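PDB 4GXW: adenosine deaminase from Burkholderia ambifaria, which probably removes the amino group of a purine such as adenine or adenosine by hydrolysis at a bound zinc ion. Local coordinates for residues A[55-60]-A[84-89]; A[217-222]-A[239-244]; A[282-287]-A[319-324]. All blocks are in the same frame, centred on the assembly; numbering follows the deposited sequence. Where two conformers were deposited one is given.

Interaction 1: residues A[55-60]-A[84-89]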
loop_
_atom_site.group_PDB
_atom_site.type_symbol
_atom_site.label_atom_id
_atom_site.label_comp_id
_atom_site.label_asym_id
_atom_site.label_seq_id
_atom_site.Cartn_x
_atom_site.Cartn_y
_atom_site.Cartn_z
ATOM N N GLY A 55 27.860 1.267 -7.950
ATOM C CA GLY A 55 28.429 2.269 -8.827
ATOM C C GLY A 55 27.357 2.806 -9.754
ATOM O O GLY A 55 27.605 3.062 -10.932
ATOM N N ALA A 56 26.152 2.958 -9.215
ATOM C CA ALA A 56 25.035 3.491 -9.979
ATOM C C ALA A 56 25.349 4.917 -10.401
ATOM O O ALA A 56 25.944 5.676 -9.634
ATOM C CB ALA A 56 23.764 3.457 -9.142
ATOM N N PRO A 57 24.945 5.292 -11.625
ATOM C CA PRO A 57 25.151 6.646 -12.149
ATOM C C PRO A 57 24.195 7.632 -11.492
ATOM O O PRO A 57 23.426 8.317 -12.172
ATOM C CB PRO A 57 24.825 6.493 -13.635
ATOM C CG PRO A 57 23.846 5.369 -13.682
ATOM C CD PRO A 57 24.271 4.416 -12.602
ATOM N N ILE A 58 24.244 7.675 -10.163
ATOM C CA ILE A 58 23.375 8.505 -9.343
ATOM C C ILE A 58 24.212 9.015 -8.168
ATOM O O ILE A 58 24.623 8.229 -7.311
ATOM C CB ILE A 58 22.187 7.684 -8.779
ATOM C CG1 ILE A 58 21.487 6.883 -9.882
ATOM C CG2 ILE A 58 21.191 8.587 -8.072
ATOM C CD1 ILE A 58 20.633 5.744 -9.366
ATOM N N GLU A 59 24.482 10.318 -8.131
ATOM C CA GLU A 59 25.282 10.884 -7.045
ATOM C C GLU A 59 24.413 11.244 -5.846
ATOM O O GLU A 59 23.180 11.222 -5.939
ATOM C CB GLU A 59 26.083 12.105 -7.518
ATOM C CG GLU A 59 25.268 13.378 -7.756
ATOM C CD GLU A 59 24.473 13.350 -9.050
ATOM O OE1 GLU A 59 24.490 12.313 -9.747
ATOM O OE2 GLU A 59 23.827 14.370 -9.373
ATOM N N ARG A 60 25.063 11.571 -4.729
ATOM C CA ARG A 60 24.367 11.917 -3.488
ATOM C C ARG A 60 23.222 12.905 -3.694
ATOM O O ARG A 60 22.203 12.809 -3.023
ATOM C CB ARG A 60 25.335 12.469 -2.433
ATOM C CG ARG A 60 25.540 11.558 -1.215
ATOM C CD ARG A 60 24.253 10.836 -0.810
ATOM N NE ARG A 60 23.546 11.471 0.301
ATOM C CZ ARG A 60 23.714 11.138 1.577
ATOM N NH1 ARG A 60 23.026 11.760 2.527
ATOM N NH2 ARG A 60 24.575 10.185 1.907
ATOM N N ASP A 84 15.381 -0.894 -9.881
ATOM C CA ASP A 84 15.504 -2.092 -10.714
ATOM C C ASP A 84 16.724 -2.042 -11.630
ATOM O O ASP A 84 17.448 -3.024 -11.770
ATOM C CB ASP A 84 14.269 -2.281 -11.613
ATOM C CG ASP A 84 13.081 -2.908 -10.899
ATOM O OD1 ASP A 84 13.219 -3.457 -9.796
ATOM O OD2 ASP A 84 11.974 -2.859 -11.483
ATOM N N ARG A 85 16.943 -0.903 -12.278
ATOM C CA ARG A 85 17.957 -0.852 -13.329
ATOM C C ARG A 85 19.386 -0.732 -12.802
ATOM O O ARG A 85 20.314 -1.262 -13.414
ATOM C CB ARG A 85 17.653 0.254 -14.353
ATOM C CG ARG A 85 18.542 0.187 -15.603
ATOM C CD ARG A 85 18.042 1.083 -16.732
ATOM N NE ARG A 85 16.743 0.655 -17.242
ATOM C CZ ARG A 85 16.558 -0.360 -18.081
ATOM N NH1 ARG A 85 17.592 -1.073 -18.508
ATOM N NH2 ARG A 85 15.332 -0.666 -18.486
ATOM N N TYR A 86 19.564 -0.054 -11.669
ATOM C CA TYR A 86 20.917 0.280 -11.210
ATOM C C TYR A 86 21.304 -0.184 -9.806
ATOM O O TYR A 86 22.483 -0.442 -9.546
ATOM C CB TYR A 86 21.155 1.793 -11.315
ATOM C CG TYR A 86 21.016 2.327 -12.722
ATOM C CD1 TYR A 86 21.922 1.963 -13.703
ATOM C CD2 TYR A 86 19.977 3.178 -13.069
ATOM C CE1 TYR A 86 21.812 2.435 -14.994
ATOM C CE2 TYR A 86 19.853 3.658 -14.369
ATOM C CZ TYR A 86 20.776 3.278 -15.321
ATOM O OH TYR A 86 20.674 3.739 -16.612
ATOM N N LEU A 87 20.340 -0.278 -8.901
ATOM C CA LEU A 87 20.681 -0.439 -7.488
ATOM C C LEU A 87 20.568 -1.851 -6.947
ATOM O O LEU A 87 21.404 -2.286 -6.155
ATOM C CB LEU A 87 19.823 0.468 -6.608
ATOM C CG LEU A 87 20.374 1.845 -6.260
ATOM C CD1 LEU A 87 20.325 2.723 -7.484
ATOM C CD2 LEU A 87 19.590 2.459 -5.104
ATOM N N LEU A 88 19.512 -2.552 -7.336
ATOM C CA LEU A 88 19.254 -3.889 -6.818
ATOM C C LEU A 88 19.971 -4.881 -7.726
ATOM O O LEU A 88 19.499 -5.194 -8.830
ATOM C CB LEU A 88 17.742 -4.155 -6.778
ATOM C CG LEU A 88 16.958 -3.182 -5.888
ATOM C CD1 LEU A 88 15.453 -3.317 -6.097
ATOM C CD2 LEU A 88 17.321 -3.344 -4.406
ATOM N N THR A 89 21.131 -5.354 -7.282
ATOM C CA THR A 89 21.984 -6.164 -8.150
ATOM C C THR A 89 22.233 -7.587 -7.650
ATOM O O THR A 89 22.839 -8.390 -8.363
ATOM C CB THR A 89 23.346 -5.483 -8.410
ATOM O OG1 THR A 89 24.080 -5.391 -7.184
ATOM C CG2 THR A 89 23.150 -4.080 -9.001
#

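Interaction 2: residues A[217-222]-A[239-244]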
loop_
_atom_site.group_PDB
_atom_site.type_symbol
_atom_site.label_atom_id
_atom_site.label_comp_id
_atom_site.label_asym_id
_atom_site.label_seq_id
_atom_site.Cartn_x
_atom_site.Cartn_y
_atom_site.Cartn_z
ATOM N N ALA A 217 -6.834 0.305 -9.688
ATOM C CA ALA A 217 -7.865 0.715 -10.647
ATOM C C ALA A 217 -8.474 2.041 -10.223
ATOM O O ALA A 217 -8.705 2.276 -9.031
ATOM C CB ALA A 217 -8.952 -0.352 -10.753
ATOM N N GLY A 218 -8.729 2.917 -11.190
ATOM C CA GLY A 218 -9.344 4.200 -10.896
ATOM C C GLY A 218 -8.405 5.228 -10.281
ATOM O O GLY A 218 -8.852 6.170 -9.604
ATOM N N GLU A 219 -7.104 5.036 -10.493
ATOM C CA GLU A 219 -6.078 6.011 -10.133
ATOM C C GLU A 219 -5.851 6.937 -11.331
ATOM O O GLU A 219 -6.262 6.622 -12.447
ATOM C CB GLU A 219 -4.772 5.296 -9.749
ATOM C CG GLU A 219 -3.766 6.175 -9.022
ATOM C CD GLU A 219 -2.454 5.471 -8.680
ATOM O OE1 GLU A 219 -2.274 4.271 -8.997
ATOM O OE2 GLU A 219 -1.571 6.148 -8.098
ATOM N N PHE A 220 -5.209 8.081 -11.103
ATOM C CA PHE A 220 -4.892 9.036 -12.173
ATOM C C PHE A 220 -6.134 9.563 -12.904
ATOM O O PHE A 220 -6.046 9.994 -14.057
ATOM C CB PHE A 220 -3.933 8.430 -13.214
ATOM C CG PHE A 220 -2.751 7.712 -12.619
ATOM C CD1 PHE A 220 -1.657 8.424 -12.149
ATOM C CD2 PHE A 220 -2.719 6.319 -12.559
ATOM C CE1 PHE A 220 -0.559 7.765 -11.610
ATOM C CE2 PHE A 220 -1.625 5.655 -12.022
ATOM C CZ PHE A 220 -0.542 6.383 -11.550
ATOM N N GLY A 221 -7.286 9.513 -12.246
ATOM C CA GLY A 221 -8.527 9.922 -12.873
ATOM C C GLY A 221 -9.016 8.968 -13.947
ATOM O O GLY A 221 -9.878 9.327 -14.744
ATOM N N MET A 222 -8.480 7.750 -13.977
ATOM C CA MET A 222 -8.918 6.776 -14.975
ATOM C C MET A 222 -10.377 6.389 -14.736
ATOM O O MET A 222 -10.872 6.494 -13.610
ATOM C CB MET A 222 -7.997 5.549 -14.990
ATOM C CG MET A 222 -6.621 5.824 -15.574
ATOM S SD MET A 222 -6.673 6.375 -17.299
ATOM C CE MET A 222 -6.499 8.146 -17.095
ATOM N N VAL A 239 -9.692 -4.177 -4.072
ATOM C CA VAL A 239 -9.322 -3.152 -5.034
ATOM C C VAL A 239 -8.318 -2.185 -4.429
ATOM O O VAL A 239 -8.460 -1.779 -3.279
ATOM C CB VAL A 239 -10.577 -2.360 -5.493
ATOM C CG1 VAL A 239 -10.199 -1.209 -6.401
ATOM C CG2 VAL A 239 -11.555 -3.271 -6.196
ATOM N N ASP A 240 -7.304 -1.815 -5.206
ATOM C CA ASP A 240 -6.357 -0.774 -4.816
ATOM C C ASP A 240 -6.714 0.571 -5.443
ATOM O O ASP A 240 -6.839 0.696 -6.665
ATOM C CB ASP A 240 -4.921 -1.199 -5.131
ATOM C CG ASP A 240 -4.559 -2.500 -4.453
ATOM O OD1 ASP A 240 -4.655 -2.576 -3.201
ATOM O OD2 ASP A 240 -4.220 -3.468 -5.179
ATOM N N HIS A 241 -6.903 1.556 -4.563
ATOM C CA HIS A 241 -7.352 2.917 -4.873
ATOM C C HIS A 241 -8.861 2.941 -5.132
ATOM O O HIS A 241 -9.659 3.062 -4.197
ATOM C CB HIS A 241 -6.563 3.573 -6.016
ATOM C CG HIS A 241 -5.095 3.740 -5.743
ATOM N ND1 HIS A 241 -4.604 4.434 -4.654
ATOM C CD2 HIS A 241 -4.014 3.316 -6.441
ATOM C CE1 HIS A 241 -3.281 4.433 -4.701
ATOM N NE2 HIS A 241 -2.898 3.763 -5.776
ATOM N N GLY A 242 -9.261 2.805 -6.387
ATOM C CA GLY A 242 -10.667 2.765 -6.743
ATOM C C GLY A 242 -11.399 4.087 -6.734
ATOM O O GLY A 242 -12.615 4.094 -6.849
ATOM N N TYR A 243 -10.671 5.202 -6.670
ATOM C CA TYR A 243 -11.262 6.508 -6.336
ATOM C C TYR A 243 -12.403 6.943 -7.239
ATOM O O TYR A 243 -13.410 7.483 -6.764
ATOM C CB TYR A 243 -10.193 7.617 -6.288
ATOM C CG TYR A 243 -9.044 7.252 -5.395
ATOM C CD1 TYR A 243 -9.261 6.921 -4.061
ATOM C CD2 TYR A 243 -7.744 7.206 -5.877
ATOM C CE1 TYR A 243 -8.213 6.544 -3.239
ATOM C CE2 TYR A 243 -6.686 6.846 -5.059
ATOM C CZ TYR A 243 -6.932 6.504 -3.742
ATOM O OH TYR A 243 -5.909 6.106 -2.910
ATOM N N THR A 244 -12.250 6.738 -8.541
ATOM C CA THR A 244 -13.247 7.252 -9.474
ATOM C C THR A 244 -14.588 6.512 -9.419
ATOM O O THR A 244 -15.549 6.927 -10.063
ATOM C CB THR A 244 -12.703 7.282 -10.905
ATOM O OG1 THR A 244 -12.241 5.976 -11.255
ATOM C CG2 THR A 244 -11.533 8.272 -11.016
#

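Interaction 3: residues A[282-287]-A[319-324]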
loop_
_atom_site.group_PDB
_atom_site.type_symbol
_atom_site.label_atom_id
_atom_site.label_comp_id
_atom_site.label_asym_id
_atom_site.label_seq_id
_atom_site.Cartn_x
_atom_site.Cartn_y
_atom_site.Cartn_z
ATOM N N GLU A 282 -10.656 18.608 0.720
ATOM C CA GLU A 282 -12.093 18.702 0.486
ATOM C C GLU A 282 -12.602 17.869 -0.689
ATOM O O GLU A 282 -13.693 17.292 -0.621
ATOM C CB GLU A 282 -12.476 20.161 0.263
ATOM C CG GLU A 282 -12.436 20.991 1.523
ATOM C CD GLU A 282 -13.507 20.572 2.498
ATOM O OE1 GLU A 282 -14.668 20.395 2.058
ATOM O OE2 GLU A 282 -13.193 20.408 3.698
ATOM N N ARG A 283 -11.813 17.809 -1.760
ATOM C CA ARG A 283 -12.286 17.241 -3.021
ATOM C C ARG A 283 -11.718 15.872 -3.363
ATOM O O ARG A 283 -12.077 15.284 -4.386
ATOM C CB ARG A 283 -12.022 18.204 -4.173
ATOM C CG ARG A 283 -12.891 19.448 -4.131
ATOM C CD ARG A 283 -14.373 19.093 -4.009
ATOM N NE ARG A 283 -14.810 18.192 -5.074
ATOM C CZ ARG A 283 -15.259 18.598 -6.258
ATOM N NH1 ARG A 283 -15.334 19.894 -6.531
ATOM N NH2 ARG A 283 -15.630 17.709 -7.173
ATOM N N HIS A 284 -10.834 15.359 -2.515
ATOM C CA HIS A 284 -10.319 14.012 -2.695
ATOM C C HIS A 284 -11.471 13.009 -2.644
ATOM O O HIS A 284 -12.204 12.964 -1.664
ATOM C CB HIS A 284 -9.331 13.699 -1.583
ATOM C CG HIS A 284 -8.370 12.605 -1.911
ATOM N ND1 HIS A 284 -8.772 11.360 -2.350
ATOM C CD2 HIS A 284 -7.019 12.564 -1.846
ATOM C CE1 HIS A 284 -7.707 10.603 -2.544
ATOM N NE2 HIS A 284 -6.632 11.311 -2.249
ATOM N N PRO A 285 -11.632 12.192 -3.697
ATOM C CA PRO A 285 -12.750 11.239 -3.701
ATOM C C PRO A 285 -12.746 10.271 -2.524
ATOM O O PRO A 285 -13.814 9.799 -2.125
ATOM C CB PRO A 285 -12.558 10.470 -5.008
ATOM C CG PRO A 285 -11.829 11.413 -5.893
ATOM C CD PRO A 285 -10.918 12.215 -4.987
ATOM N N MET A 286 -11.570 9.964 -1.977
ATOM C CA MET A 286 -11.471 9.099 -0.804
ATOM C C MET A 286 -12.387 9.575 0.323
ATOM O O MET A 286 -12.989 8.763 1.030
ATOM C CB MET A 286 -10.018 9.024 -0.313
ATOM C CG MET A 286 -9.797 8.193 0.947
ATOM S SD MET A 286 -8.109 8.326 1.588
ATOM C CE MET A 286 -8.090 10.029 2.129
ATOM N N ARG A 287 -12.507 10.890 0.473
ATOM C CA ARG A 287 -13.303 11.469 1.553
ATOM C C ARG A 287 -14.770 11.021 1.495
ATOM O O ARG A 287 -15.428 10.899 2.537
ATOM C CB ARG A 287 -13.208 13.001 1.502
ATOM C CG ARG A 287 -13.794 13.733 2.695
ATOM C CD ARG A 287 -13.870 15.236 2.430
ATOM N NE ARG A 287 -14.230 15.967 3.639
ATOM C CZ ARG A 287 -13.339 16.535 4.443
ATOM N NH1 ARG A 287 -13.736 17.178 5.534
ATOM N NH2 ARG A 287 -12.047 16.464 4.143
ATOM N N SER A 319 -7.053 13.977 10.712
ATOM C CA SER A 319 -6.707 15.397 10.752
ATOM C C SER A 319 -7.202 16.172 9.537
ATOM O O SER A 319 -7.506 17.351 9.642
ATOM C CB SER A 319 -5.188 15.577 10.877
ATOM O OG SER A 319 -4.526 15.025 9.752
ATOM N N HIS A 320 -7.248 15.516 8.383
ATOM C CA HIS A 320 -7.556 16.209 7.127
ATOM C C HIS A 320 -8.855 15.773 6.460
ATOM O O HIS A 320 -9.505 16.581 5.791
ATOM C CB HIS A 320 -6.418 16.042 6.116
ATOM C CG HIS A 320 -5.188 16.833 6.436
ATOM N ND1 HIS A 320 -4.390 16.574 7.531
ATOM C CD2 HIS A 320 -4.612 17.876 5.791
ATOM C CE1 HIS A 320 -3.376 17.422 7.547
ATOM N NE2 HIS A 320 -3.487 18.222 6.501
ATOM N N PHE A 321 -9.243 14.516 6.639
ATOM C CA PHE A 321 -10.339 13.973 5.849
ATOM C C PHE A 321 -11.666 13.807 6.596
ATOM O O PHE A 321 -12.620 13.231 6.059
ATOM C CB PHE A 321 -9.889 12.708 5.116
ATOM C CG PHE A 321 -8.855 12.988 4.067
ATOM C CD1 PHE A 321 -9.232 13.553 2.862
ATOM C CD2 PHE A 321 -7.509 12.754 4.303
ATOM C CE1 PHE A 321 -8.292 13.849 1.891
ATOM C CE2 PHE A 321 -6.559 13.046 3.339
ATOM C CZ PHE A 321 -6.955 13.587 2.124
ATOM N N GLY A 322 -11.727 14.341 7.809
ATOM C CA GLY A 322 -12.971 14.415 8.550
ATOM C C GLY A 322 -13.471 13.119 9.149
ATOM O O GLY A 322 -14.626 13.038 9.560
ATOM N N PHE A 323 -12.620 12.105 9.217
ATOM C CA PHE A 323 -13.062 10.832 9.771
ATOM C C PHE A 323 -12.904 10.817 11.281
ATOM O O PHE A 323 -11.885 11.260 11.814
ATOM C CB PHE A 323 -12.331 9.675 9.101
ATOM C CG PHE A 323 -12.663 9.537 7.647
ATOM C CD1 PHE A 323 -13.974 9.307 7.246
ATOM C CD2 PHE A 323 -11.681 9.679 6.677
ATOM C CE1 PHE A 323 -14.299 9.192 5.896
ATOM C CE2 PHE A 323 -11.994 9.560 5.326
ATOM C CZ PHE A 323 -13.307 9.321 4.941
ATOM N N THR A 324 -13.924 10.310 11.962
ATOM C CA THR A 324 -13.924 10.280 13.420
ATOM C C THR A 324 -13.194 9.064 13.963
ATOM O O THR A 324 -12.843 8.142 13.214
ATOM C CB THR A 324 -15.349 10.206 13.953
ATOM O OG1 THR A 324 -15.938 8.973 13.523
ATOM C CG2 THR A 324 -16.179 11.396 13.451
HETATM O O HOH W 1 -15.303 12.319 5.385
HETATM O O HOH W 2 -12.164 18.470 6.999
#

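Interaction 1: residues A[55-60]-A[84-89]
P57 lies over one face of the Y86 ring, with CG 3.9 Å from the ring centroid and 16° off the ring normal. CG makes the CH-pi contact, while CD packs on the same face further in toward the stem, 3.6 Å from Y86 CD1. Behind this pair the contact turns purely aliphatic. The A56 methyl touches both helical residues, its CB 3.8 Å from Y86 CB and 3.9 Å from L87 CD1. I58 CD1 then meets the same leucine methyl, L87 CD1, at 3.6 Å, the two side chains crossing at about a right angle. No hydrogen bond links the segments.

The tyrosine ring is held from its other side as well: the aliphatic CG of R85, one residue earlier on the helix, lies over the centre of the opposite face. With CG of Y86 beside its own backbone N (chi1 -60°), the ring stands between arginine and proline. On the loop side, P57 is the centre of an inverse gamma turn, in which I58 N bonds to A56 O at 2.7 Å; the turn spans the three residues, A56 to I58, that touch the helix. Further out, S54 OG bonds to Y86 O, while L87 packs on F47 and L50 and I58 on I63 and F66. The arrangement is plain packing between helical elements at the surface, away from the zinc site: the loop joining helices 44-54 and 62-67, with its inverse gamma turn, lies against the last turn of helix 77-87.

Interaction 2: residues A[217-222]-A[239-244]
E219 lays its CG over one face of the H241 imidazole, 4.2 Å from the ring centroid. CG is anti to the glutamate backbone N (chi1 -165°) and the chain runs on extended, which sets the carboxylate above the CD2-NE2 rim of the ring, its plane turned 45° from the imidazole. OE1 comes within 3.2 Å of H241 CD2, but its angle to NE2 is too poor for a hydrogen bond; OE2 has a weak one with N268 ND2. The histidine is instead fixed at its edge, where ND1 and Y243 OH share a hydrogen bond of 2.7 Å in the ring plane; V265 N also bonds to that hydroxyl.

Backbone bonds join the segments in parallel fashion: A217 N donates to D240 O (3.0 Å), and G242 N to A217 O (2.8 Å). Beyond them, T244 OG1 donates at 2.8 Å to M222 O, on the last residue of the type I' turn that begins at E219. G218 CA is 3.4 Å from T244 OG1.

H241 also meets the rings of zinc ligands H35 and H216. The loops after adjacent parallel strands 212-217 and 238-239 thus meet beside the zinc site, H241 about 4 Å from the metal, at the C-terminal end of the barrel, as in TIM-barrel amidohydrolases.

Interaction 3: residues A[282-287]-A[319-324]
The loop between helices 310-319 and 325-338 meets the chain leaving helix 280-283 in an aromatic cluster built round F321. In the conformer given, one of two modelled for M286, a methyl lies over the middle of one face of that ring, M286 CE standing 3.4 Å from the F321 centroid and only 7° off the normal. A bend at chi3 (68°) turns this methyl down onto the phenyl while SD stays farther above the same face, making a Met-aromatic contact. H284 takes the edge of F321 toward its imidazole face, an offset edge-to-face pair with planes at 86°, and H284 CB touches F321 CE1 at 3.6 Å. The imidazole also serves its own segment: ND1 accepts a hydrogen bond from M286 N at 3.1 Å.

In this TIM-barrel member of the adenosine deaminase family, the cluster ties the region after helix 280-283 to the connection between two later helices. W280 adds a further edge-to-face ring to F321, and Y243 meets H284 in the same manner.

R287, extended from CG to NE, carries the polar part. Its NH2 donates to H320 O at 3.0 Å, in the carbonyl plane on a lone pair, and also bonds to A281 O. F321 O lies over the centre of one guanidinium face; over the opposite face is E282 OE2, in a long salt bridge of charges alone. One water donates to both R287 O and F321 O. The F323 ring has M286 O at its edge, in plane, and its CZ lies 3.6 Å from R287 O.

Interaction 1 is a surface contact, whereas interactions 2 and 3 are largely buried. The first is wholly apolar and joins peripheral helical elements, its nearest atoms about 16 Å from interaction 2 and about 25 Å from interaction 3, on the opposite side of the chain's centre from the latter. Interaction 2 combines main-chain bonds with a threonine hydroxyl bond and a glutamate over a histidine, beside the metal; interaction 3 combines aromatic packing with an arginine and a bridging water where the chain leaves two helices. These two contacts touch: Y243 O meets P285 CB at 3.6 Å, and the Y243 ring packs on M286. Residues 239-244 therefore border both the zinc site and the cluster of interaction 3.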